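Local coordinates for Serine/threonine/tyrosine-interacting protein (Homo sapiens, PDB 2R0B) that acts as a catalytically inactive phosphatase that anchors ERK1/ERK2 in the nucleus and, by binding the F-box of FBXW7, blocks its assembly into an SCF ubiquitin ligase, at residues A65-E70 against N137-Q143; M113-K119 against Y147-Y151; G33-I37 against L56-L60. One frame throughout, in Å; residues are numbered along the deposited sequence.

Contact 1. Residues A65-E70 against N137-Q143; sequences ADNPVE and NAGFVHQ
Asn137 divides its amide between helix and loop. OD1 accepts from Phe140 N at 2.9 Å and, more weakly, from Gly139 N, which makes Asn137 the N-cap of helix 138-152. ND2 donates to Asp66 OD1 at 3.2 Å and an N-H...O angle of 140°; the carboxylate's main polar partner is Ser102. Chi1 of 73° sets CG between the backbone N and the carbonyl carbon, folding the amide back so that ND2 lies 3.3 Å above the centre of the Phe140 ring. Cut back to an alanine, the position is likely to leave the first N-H groups of the helix uncapped, and Asp66 and the Phe140 face without the amide.

This is the tight part. Phe140 is buried, with Ala65 O and Glu70 O at its edge, and Gly139, lacking a CB, lets its CA come within 3.4 Å of Pro68 O in a CA-H...O contact. Gln143 reaches out with an extended chain: NE2 donates to Glu70 O at 2.8 Å, almost straight at 177° and in the amide plane, while OE1 accepts from Ile72 N and Ile73 N. The solvent side is looser. Pro68 is exposed, and water 1 joins Pro68 O (2.6 Å) to Gln143 NE2 through a weak second bond.

A sulfate, probably from the crystallisation liquor, lies about 4 Å from the Asp66 side chain; with Ser102 and Arg103 of the P-loop alongside, this is consistent with the rim of a phosphate pocket, where the loop after strand 58-63 meets the last helix of this dual-specificity phosphatase domain.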
loop_
_atom_site.group_PDB
_atom_site.type_symbol
_atom_site.label_atom_id
_atom_site.label_comp_id
_atom_site.label_asym_id
_atom_site.label_seq_id
_atom_site.Cartn_x
_atom_site.Cartn_y
_atom_site.Cartn_z
ATOM N N ALA A 65 -4.124 -12.376 2.913
ATOM C CA ALA A 65 -4.996 -12.343 4.098
ATOM C C ALA A 65 -4.441 -11.444 5.194
ATOM O O ALA A 65 -3.214 -11.367 5.383
ATOM C CB ALA A 65 -5.175 -13.737 4.637
ATOM N N ASP A 66 -5.328 -10.766 5.921
ATOM C CA ASP A 66 -4.910 -9.965 7.080
ATOM C C ASP A 66 -4.824 -10.800 8.356
ATOM O O ASP A 66 -5.721 -10.783 9.202
ATOM C CB ASP A 66 -5.815 -8.741 7.290
ATOM C CG ASP A 66 -5.326 -7.843 8.417
ATOM O OD1 ASP A 66 -4.103 -7.832 8.674
ATOM O OD2 ASP A 66 -6.153 -7.144 9.046
ATOM N N ASN A 67 -3.755 -11.579 8.469
ATOM C CA ASN A 67 -3.508 -12.340 9.687
ATOM C C ASN A 67 -2.011 -12.502 9.952
ATOM O O ASN A 67 -1.217 -12.449 9.012
ATOM C CB ASN A 67 -4.274 -13.666 9.720
ATOM C CG ASN A 67 -3.703 -14.704 8.799
ATOM O OD1 ASN A 67 -2.591 -15.205 9.013
ATOM N ND2 ASN A 67 -4.479 -15.090 7.802
ATOM N N PRO A 68 -1.632 -12.663 11.231
ATOM C CA PRO A 68 -0.202 -12.688 11.591
ATOM C C PRO A 68 0.676 -13.791 10.979
ATOM O O PRO A 68 1.910 -13.685 11.023
ATOM C CB PRO A 68 -0.198 -12.729 13.125
ATOM C CG PRO A 68 -1.602 -13.023 13.557
ATOM C CD PRO A 68 -2.527 -12.755 12.402
ATOM N N VAL A 69 0.086 -14.841 10.422
ATOM C CA VAL A 69 0.936 -15.845 9.778
ATOM C C VAL A 69 1.022 -15.705 8.250
ATOM O O VAL A 69 1.780 -16.416 7.595
ATOM C CB VAL A 69 0.579 -17.292 10.204
ATOM C CG1 VAL A 69 0.366 -17.359 11.714
ATOM C CG2 VAL A 69 -0.645 -17.784 9.475
ATOM N N GLU A 70 0.238 -14.794 7.682
ATOM C CA GLU A 70 0.287 -14.564 6.234
ATOM C C GLU A 70 1.676 -14.021 5.882
ATOM O O GLU A 70 2.220 -13.172 6.579
ATOM C CB GLU A 70 -0.817 -13.590 5.799
ATOM C CG GLU A 70 -0.742 -13.106 4.332
ATOM C CD GLU A 70 -0.935 -14.231 3.322
ATOM O OE1 GLU A 70 -2.040 -14.305 2.725
ATOM O OE2 GLU A 70 -0.001 -15.064 3.167
ATOM N N ASN A 137 -0.811 -5.829 11.777
ATOM C CA ASN A 137 -0.780 -6.884 12.804
ATOM C C ASN A 137 0.668 -7.221 13.179
ATOM O O ASN A 137 1.599 -6.861 12.458
ATOM C CB ASN A 137 -1.603 -8.135 12.397
ATOM C CG ASN A 137 -0.952 -8.969 11.319
ATOM O OD1 ASN A 137 0.208 -9.386 11.430
ATOM N ND2 ASN A 137 -1.715 -9.266 10.270
ATOM N N ALA A 138 0.839 -7.928 14.288
ATOM C CA ALA A 138 2.164 -8.197 14.836
ATOM C C ALA A 138 3.020 -9.039 13.906
ATOM O O ALA A 138 4.241 -8.854 13.849
ATOM C CB ALA A 138 2.037 -8.879 16.222
ATOM N N GLY A 139 2.385 -9.921 13.135
ATOM C CA GLY A 139 3.131 -10.776 12.218
ATOM C C GLY A 139 3.773 -9.912 11.152
ATOM O O GLY A 139 4.935 -10.104 10.774
ATOM N N PHE A 140 3.003 -8.928 10.701
ATOM C CA PHE A 140 3.420 -7.989 9.679
ATOM C C PHE A 140 4.539 -7.092 10.213
ATOM O O PHE A 140 5.478 -6.747 9.478
ATOM C CB PHE A 140 2.234 -7.120 9.238
ATOM C CG PHE A 140 1.202 -7.852 8.417
ATOM C CD1 PHE A 140 1.393 -9.171 8.005
ATOM C CD2 PHE A 140 0.022 -7.191 8.039
ATOM C CE1 PHE A 140 0.422 -9.813 7.204
ATOM C CE2 PHE A 140 -0.946 -7.837 7.254
ATOM C CZ PHE A 140 -0.748 -9.139 6.853
ATOM N N VAL A 141 4.458 -6.712 11.485
ATOM C CA VAL A 141 5.513 -5.885 12.076
ATOM C C VAL A 141 6.840 -6.646 12.108
ATOM O O VAL A 141 7.875 -6.137 11.660
ATOM C CB VAL A 141 5.145 -5.392 13.463
ATOM C CG1 VAL A 141 6.336 -4.618 14.083
ATOM C CG2 VAL A 141 3.906 -4.518 13.394
ATOM N N HIS A 142 6.800 -7.874 12.616
ATOM C CA HIS A 142 7.970 -8.736 12.544
ATOM C C HIS A 142 8.523 -8.865 11.122
ATOM O O HIS A 142 9.747 -8.842 10.940
ATOM C CB HIS A 142 7.665 -10.110 13.138
ATOM C CG HIS A 142 7.603 -10.112 14.630
ATOM N ND1 HIS A 142 8.579 -10.691 15.416
ATOM C CD2 HIS A 142 6.711 -9.560 15.482
ATOM C CE1 HIS A 142 8.268 -10.529 16.691
ATOM N NE2 HIS A 142 7.141 -9.839 16.759
ATOM N N GLN A 143 7.640 -9.026 10.128
ATOM C CA GLN A 143 8.122 -9.217 8.745
ATOM C C GLN A 143 8.751 -7.947 8.173
ATOM O O GLN A 143 9.696 -8.026 7.377
ATOM C CB GLN A 143 7.023 -9.731 7.820
ATOM C CG GLN A 143 6.651 -11.171 8.091
ATOM C CD GLN A 143 5.507 -11.639 7.246
ATOM O OE1 GLN A 143 5.550 -11.581 6.000
ATOM N NE2 GLN A 143 4.473 -12.139 7.911
HETATM O O HOH W 1 4.348 -14.030 10.280
#

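Contact 2. Residues M113-K119 against Y147-Y151; sequences METFGMK and YEAIY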
loop_
_atom_site.group_PDB
_atom_site.type_symbol
_atom_site.label_atom_id
_atom_site.label_comp_id
_atom_site.label_asym_id
_atom_site.label_seq_id
_atom_site.Cartn_x
_atom_site.Cartn_y
_atom_site.Cartn_z
ATOM N N MET A 113 10.496 2.514 4.798
ATOM C CA MET A 113 11.690 2.039 5.500
ATOM C C MET A 113 12.913 1.918 4.586
ATOM O O MET A 113 13.998 2.460 4.884
ATOM C CB MET A 113 11.405 0.688 6.189
ATOM C CG MET A 113 10.447 0.799 7.388
ATOM S SD MET A 113 9.998 -0.814 8.087
ATOM C CE MET A 113 11.641 -1.451 8.532
ATOM N N GLU A 114 12.739 1.217 3.467
ATOM C CA GLU A 114 13.842 0.994 2.559
ATOM C C GLU A 114 14.306 2.254 1.836
ATOM O O GLU A 114 15.512 2.488 1.693
ATOM C CB GLU A 114 13.481 -0.077 1.544
ATOM C CG GLU A 114 14.682 -0.489 0.746
ATOM C CD GLU A 114 14.494 -1.768 -0.004
ATOM O OE1 GLU A 114 13.335 -2.250 -0.151
ATOM O OE2 GLU A 114 15.536 -2.287 -0.461
ATOM N N THR A 115 13.348 3.042 1.358
ATOM C CA THR A 115 13.646 4.197 0.503
ATOM C C THR A 115 14.211 5.366 1.306
ATOM O O THR A 115 15.174 6.035 0.873
ATOM C CB THR A 115 12.386 4.595 -0.289
ATOM O OG1 THR A 115 11.936 3.458 -1.039
ATOM C CG2 THR A 115 12.670 5.757 -1.284
ATOM N N PHE A 116 13.641 5.591 2.486
ATOM C CA PHE A 116 13.996 6.763 3.300
ATOM C C PHE A 116 14.872 6.434 4.494
ATOM O O PHE A 116 15.193 7.316 5.297
ATOM C CB PHE A 116 12.730 7.507 3.742
ATOM C CG PHE A 116 11.992 8.158 2.610
ATOM C CD1 PHE A 116 12.194 9.504 2.319
ATOM C CD2 PHE A 116 11.136 7.426 1.791
ATOM C CE1 PHE A 116 11.531 10.110 1.265
ATOM C CE2 PHE A 116 10.493 8.025 0.703
ATOM C CZ PHE A 116 10.677 9.368 0.448
ATOM N N GLY A 117 15.297 5.169 4.576
ATOM C CA GLY A 117 16.264 4.742 5.583
ATOM C C GLY A 117 15.728 4.824 7.010
ATOM O O GLY A 117 16.485 5.082 7.929
ATOM N N MET A 118 14.426 4.611 7.190
ATOM C CA MET A 118 13.792 4.724 8.505
ATOM C C MET A 118 13.597 3.344 9.106
ATOM O O MET A 118 13.336 2.389 8.395
ATOM C CB MET A 118 12.443 5.458 8.414
ATOM C CG MET A 118 12.547 6.840 7.723
ATOM S SD MET A 118 11.011 7.741 7.398
ATOM C CE MET A 118 10.136 7.402 8.700
ATOM N N LYS A 119 13.742 3.260 10.421
ATOM C CA LYS A 119 13.390 2.065 11.202
ATOM C C LYS A 119 11.873 1.903 11.284
ATOM O O LYS A 119 11.119 2.855 10.991
ATOM C CB LYS A 119 13.976 2.178 12.609
ATOM C CG LYS A 119 15.515 1.995 12.688
ATOM C CD LYS A 119 16.044 2.579 13.974
ATOM C CE LYS A 119 17.434 2.020 14.407
ATOM N NZ LYS A 119 18.420 1.720 13.319
ATOM N N TYR A 147 12.650 -7.822 6.916
ATOM C CA TYR A 147 12.999 -7.381 5.581
ATOM C C TYR A 147 14.091 -6.313 5.696
ATOM O O TYR A 147 15.003 -6.269 4.878
ATOM C CB TYR A 147 11.743 -6.852 4.858
ATOM C CG TYR A 147 11.993 -6.358 3.444
ATOM C CD1 TYR A 147 12.501 -7.216 2.457
ATOM C CD2 TYR A 147 11.718 -5.028 3.096
ATOM C CE1 TYR A 147 12.742 -6.747 1.154
ATOM C CE2 TYR A 147 11.958 -4.551 1.804
ATOM C CZ TYR A 147 12.461 -5.414 0.838
ATOM O OH TYR A 147 12.698 -4.954 -0.449
ATOM N N GLU A 148 14.011 -5.473 6.729
ATOM C CA GLU A 148 15.069 -4.496 6.942
ATOM C C GLU A 148 16.408 -5.203 7.176
ATOM O O GLU A 148 17.441 -4.792 6.639
ATOM C CB GLU A 148 14.741 -3.551 8.104
ATOM C CG GLU A 148 15.828 -2.536 8.374
ATOM C CD GLU A 148 15.631 -1.730 9.668
ATOM O OE1 GLU A 148 15.362 -2.327 10.738
ATOM O OE2 GLU A 148 15.783 -0.477 9.629
ATOM N N ALA A 149 16.383 -6.285 7.955
ATOM C CA ALA A 149 17.608 -7.041 8.196
ATOM C C ALA A 149 18.179 -7.550 6.854
ATOM O O ALA A 149 19.401 -7.544 6.629
ATOM C CB ALA A 149 17.337 -8.169 9.180
ATOM N N ILE A 150 17.292 -7.957 5.951
ATOM C CA ILE A 150 17.700 -8.441 4.637
ATOM C C ILE A 150 18.398 -7.358 3.838
ATOM O O ILE A 150 19.550 -7.539 3.412
ATOM C CB ILE A 150 16.514 -9.036 3.855
ATOM C CG1 ILE A 150 16.006 -10.265 4.599
ATOM C CG2 ILE A 150 16.947 -9.376 2.421
ATOM C CD1 ILE A 150 14.795 -10.981 3.952
ATOM N N TYR A 151 17.737 -6.213 3.656
ATOM C CA TYR A 151 18.300 -5.212 2.744
ATOM C C TYR A 151 19.499 -4.448 3.315
ATOM O O TYR A 151 20.300 -3.862 2.555
ATOM C CB TYR A 151 17.210 -4.284 2.135
ATOM C CG TYR A 151 16.397 -3.393 3.079
ATOM C CD1 TYR A 151 16.996 -2.349 3.814
ATOM C CD2 TYR A 151 15.014 -3.528 3.157
ATOM C CE1 TYR A 151 16.241 -1.514 4.663
ATOM C CE2 TYR A 151 14.254 -2.697 3.987
ATOM C CZ TYR A 151 14.863 -1.692 4.727
ATOM O OH TYR A 151 14.113 -0.884 5.564
HETATM O O HOH W 2 15.335 0.873 7.195
HETATM O O HOH W 3 16.919 -1.090 12.634
#
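The Tyr151 ring is held on both faces: Glu114 CG lies 3.8 Å above its plane, over the centre, and Glu148 CA covers the opposite face nearer the rim. At its edge are Tyr147 CD2 and water 2. The Tyr147 ring has Tyr151 CD2 over one face, 3.5 Å above the plane and offset. This is helix-to-helix packing within the dual-specificity phosphatase fold, the end of helix 103-116 lying against 138-152, the last helix of this phosphatase domain.

Glu114 and Tyr151 bury the most surface. Glu114 CG makes a CH-pi contact with Tyr151, only 10° off the ring normal, and the carboxylate continues over the same ring, the two planes 9° apart and stacked. Against Tyr147 the same carboxylate stands nearly upright, at 79°. There OE1 accepts from Tyr147 OH at 2.8 Å on its syn side, so one flat group is held by the stack on Tyr151 and the hydrogen bond from Tyr147. Tyr147 also meets Phe76 edge-to-face. With CG of Tyr151 set between its backbone N and carbonyl carbon, the phenol reaches across to helix 103-116, where its OH comes within 3.2 Å of Met113 CB. Met113 CE closes the flank at 3.8 Å from Glu148 CB.

Beyond the rings, water takes over. Water 2 lies 2.7 Å from Tyr151 OH and also within bonding distance of Met118 O and Glu148 OE2. Lys119 NZ and Glu148 OE2 are 5.0 Å apart, not in direct contact; water 3 donates to Glu148 OE1 at 2.7 Å and accepts a weak bond from Lys119 NZ.

Contact 3. Residues G33-I37 against L56-L60; sequences GITHI and LFRYL
Ile37 and Tyr59 are paired across two parallel strands, their side chains lying alongside each other and pointing the same way. Followed outward, Ile37 CB sits 3.8 Å from Tyr59 CE1 and about as far from CD1. Ile37 CG2 is 4.0 Å from Tyr59 CE1, on the same side of the ring. With CG1 anti to the carbonyl carbon (chi1 -59°) and the chain extended beyond it, the tip CD1 arrives in the corner formed by two aromatics: it is 3.8 Å from Tyr59 CE1, and it lies over one face of Phe57, 4.3 Å from the ring centroid and 24° off the normal, a CH-pi contact. Leu56 CB covers the opposite face of Phe57, while Ile34 O approaches that ring at the edge, 3.1 Å from CE1.

The backbone fixes this register with three bonds, Arg58 N to Thr35 O, Ile37 N to Arg58 O (2.9 Å) and Leu60 N to Ile37 O, so that His36 pairs with Arg58 and Ile37 with Tyr59. Strand 58-63 is an outermost strand of the mixed phosphatase-fold sheet, and 36-41 is its inner neighbour.

His36 and Arg58 stand on the face opposite Ile37. Arg58 CD passes 3.7 Å from His36 NE2, the guanidinium and imidazole planes 66° apart. On the far side of the ring, His36 ND1 is hydrogen-bonded to Thr35 OG1 at 2.8 Å, and Thr35 OG1 also bonds Lys92 N; with Phe82 edge-to-face against the imidazole, its rotation is probably well fixed. Phe53, part of the motif that interacts with FBXW7, leans on this contact: its ring meets that of Phe57, and its backbone N is hydrogen-bonded to Tyr59 OH.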
loop_
_atom_site.group_PDB
_atom_site.type_symbol
_atom_site.label_atom_id
_atom_site.label_comp_id
_atom_site.label_asym_id
_atom_site.label_seq_id
_atom_site.Cartn_x
_atom_site.Cartn_y
_atom_site.Cartn_z
ATOM N N GLY A 33 -3.723 12.689 -10.220
ATOM C CA GLY A 33 -2.760 12.140 -11.165
ATOM C C GLY A 33 -2.357 10.720 -10.844
ATOM O O GLY A 33 -1.221 10.331 -11.125
ATOM N N ILE A 34 -3.268 9.957 -10.237
ATOM C CA ILE A 34 -3.000 8.525 -9.945
ATOM C C ILE A 34 -2.884 7.777 -11.263
ATOM O O ILE A 34 -3.741 7.934 -12.127
ATOM C CB ILE A 34 -4.161 7.868 -9.159
ATOM C CG1 ILE A 34 -4.361 8.485 -7.765
ATOM C CG2 ILE A 34 -4.007 6.343 -9.112
ATOM C CD1 ILE A 34 -3.078 8.592 -6.964
ATOM N N THR A 35 -1.852 6.944 -11.397
ATOM C CA THR A 35 -1.624 6.177 -12.622
ATOM C C THR A 35 -1.464 4.681 -12.359
ATOM O O THR A 35 -1.592 3.870 -13.288
ATOM C CB THR A 35 -0.364 6.658 -13.381
ATOM O OG1 THR A 35 0.774 6.624 -12.522
ATOM C CG2 THR A 35 -0.569 8.062 -13.906
ATOM N N HIS A 36 -1.161 4.344 -11.108
ATOM C CA HIS A 36 -0.877 2.971 -10.693
ATOM C C HIS A 36 -1.610 2.635 -9.389
ATOM O O HIS A 36 -1.666 3.461 -8.492
ATOM C CB HIS A 36 0.618 2.845 -10.426
ATOM C CG HIS A 36 1.471 2.837 -11.655
ATOM N ND1 HIS A 36 1.747 3.979 -12.381
ATOM C CD2 HIS A 36 2.145 1.830 -12.260
ATOM C CE1 HIS A 36 2.531 3.665 -13.398
ATOM N NE2 HIS A 36 2.790 2.368 -13.345
ATOM N N ILE A 37 -2.142 1.417 -9.263
ATOM C CA ILE A 37 -2.861 1.041 -8.043
ATOM C C ILE A 37 -2.435 -0.358 -7.578
ATOM O O ILE A 37 -2.412 -1.297 -8.378
ATOM C CB ILE A 37 -4.393 1.049 -8.288
ATOM C CG1 ILE A 37 -4.857 2.444 -8.749
ATOM C CG2 ILE A 37 -5.155 0.562 -7.040
ATOM C CD1 ILE A 37 -6.334 2.522 -9.116
ATOM N N LEU A 56 -7.683 2.348 -17.638
ATOM C CA LEU A 56 -7.143 3.650 -17.241
ATOM C C LEU A 56 -5.913 3.632 -16.337
ATOM O O LEU A 56 -5.217 4.641 -16.219
ATOM C CB LEU A 56 -8.236 4.516 -16.598
ATOM C CG LEU A 56 -9.441 4.899 -17.474
ATOM C CD1 LEU A 56 -10.586 5.418 -16.650
ATOM C CD2 LEU A 56 -9.059 5.924 -18.540
ATOM N N PHE A 57 -5.660 2.506 -15.690
ATOM C CA PHE A 57 -4.614 2.449 -14.672
ATOM C C PHE A 57 -3.840 1.166 -14.828
ATOM O O PHE A 57 -4.365 0.189 -15.388
ATOM C CB PHE A 57 -5.227 2.479 -13.258
ATOM C CG PHE A 57 -6.021 3.718 -12.948
ATOM C CD1 PHE A 57 -5.409 4.946 -12.806
ATOM C CD2 PHE A 57 -7.395 3.645 -12.760
ATOM C CE1 PHE A 57 -6.159 6.096 -12.532
ATOM C CE2 PHE A 57 -8.151 4.797 -12.496
ATOM C CZ PHE A 57 -7.524 6.027 -12.378
ATOM N N ARG A 58 -2.610 1.153 -14.322
ATOM C CA ARG A 58 -1.855 -0.096 -14.169
ATOM C C ARG A 58 -2.050 -0.649 -12.756
ATOM O O ARG A 58 -1.862 0.070 -11.766
ATOM C CB ARG A 58 -0.371 0.111 -14.454
ATOM C CG ARG A 58 -0.063 0.572 -15.874
ATOM C CD ARG A 58 1.421 0.496 -16.166
ATOM N NE ARG A 58 1.729 0.875 -17.548
ATOM C CZ ARG A 58 2.958 0.909 -18.056
ATOM N NH1 ARG A 58 4.007 0.577 -17.306
ATOM N NH2 ARG A 58 3.140 1.267 -19.326
ATOM N N TYR A 59 -2.426 -1.919 -12.658
ATOM C CA TYR A 59 -2.743 -2.524 -11.376
ATOM C C TYR A 59 -1.697 -3.544 -10.962
ATOM O O TYR A 59 -1.040 -4.153 -11.812
ATOM C CB TYR A 59 -4.111 -3.219 -11.449
ATOM C CG TYR A 59 -5.288 -2.284 -11.402
ATOM C CD1 TYR A 59 -5.887 -1.942 -10.181
ATOM C CD2 TYR A 59 -5.814 -1.738 -12.570
ATOM C CE1 TYR A 59 -6.986 -1.082 -10.132
ATOM C CE2 TYR A 59 -6.895 -0.877 -12.533
ATOM C CZ TYR A 59 -7.484 -0.554 -11.312
ATOM O OH TYR A 59 -8.586 0.267 -11.287
ATOM N N LEU A 60 -1.546 -3.718 -9.646
ATOM C CA LEU A 60 -0.856 -4.857 -9.076
ATOM C C LEU A 60 -1.789 -5.451 -8.034
ATOM O O LEU A 60 -2.065 -4.820 -7.012
ATOM C CB LEU A 60 0.482 -4.438 -8.451
ATOM C CG LEU A 60 1.299 -5.539 -7.794
ATOM C CD1 LEU A 60 1.681 -6.551 -8.856
ATOM C CD2 LEU A 60 2.594 -5.009 -7.159
#

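From the N terminus, contact 3 closes first: segments 33-37 and 56-60, at the starts of strands 36-41 and 58-63, pair across 18 intervening residues that contain no helix but hold the FBXW7-interaction motif. The chain then leaves strand 58-63 for the loop where contact 1 opens, to close only 66 residues later at the start of helix 138-152. Contact 2 opens inside that span, at the end of helix 103-116, and closes further along helix 138-152, so contacts 1 and 2 cross rather than nest. Together they tie the domain's last helix to a loop and to another helix, their centres about 17 Å apart. Contact 3 lies across the chain's centre from contact 1, centres about 26 Å apart.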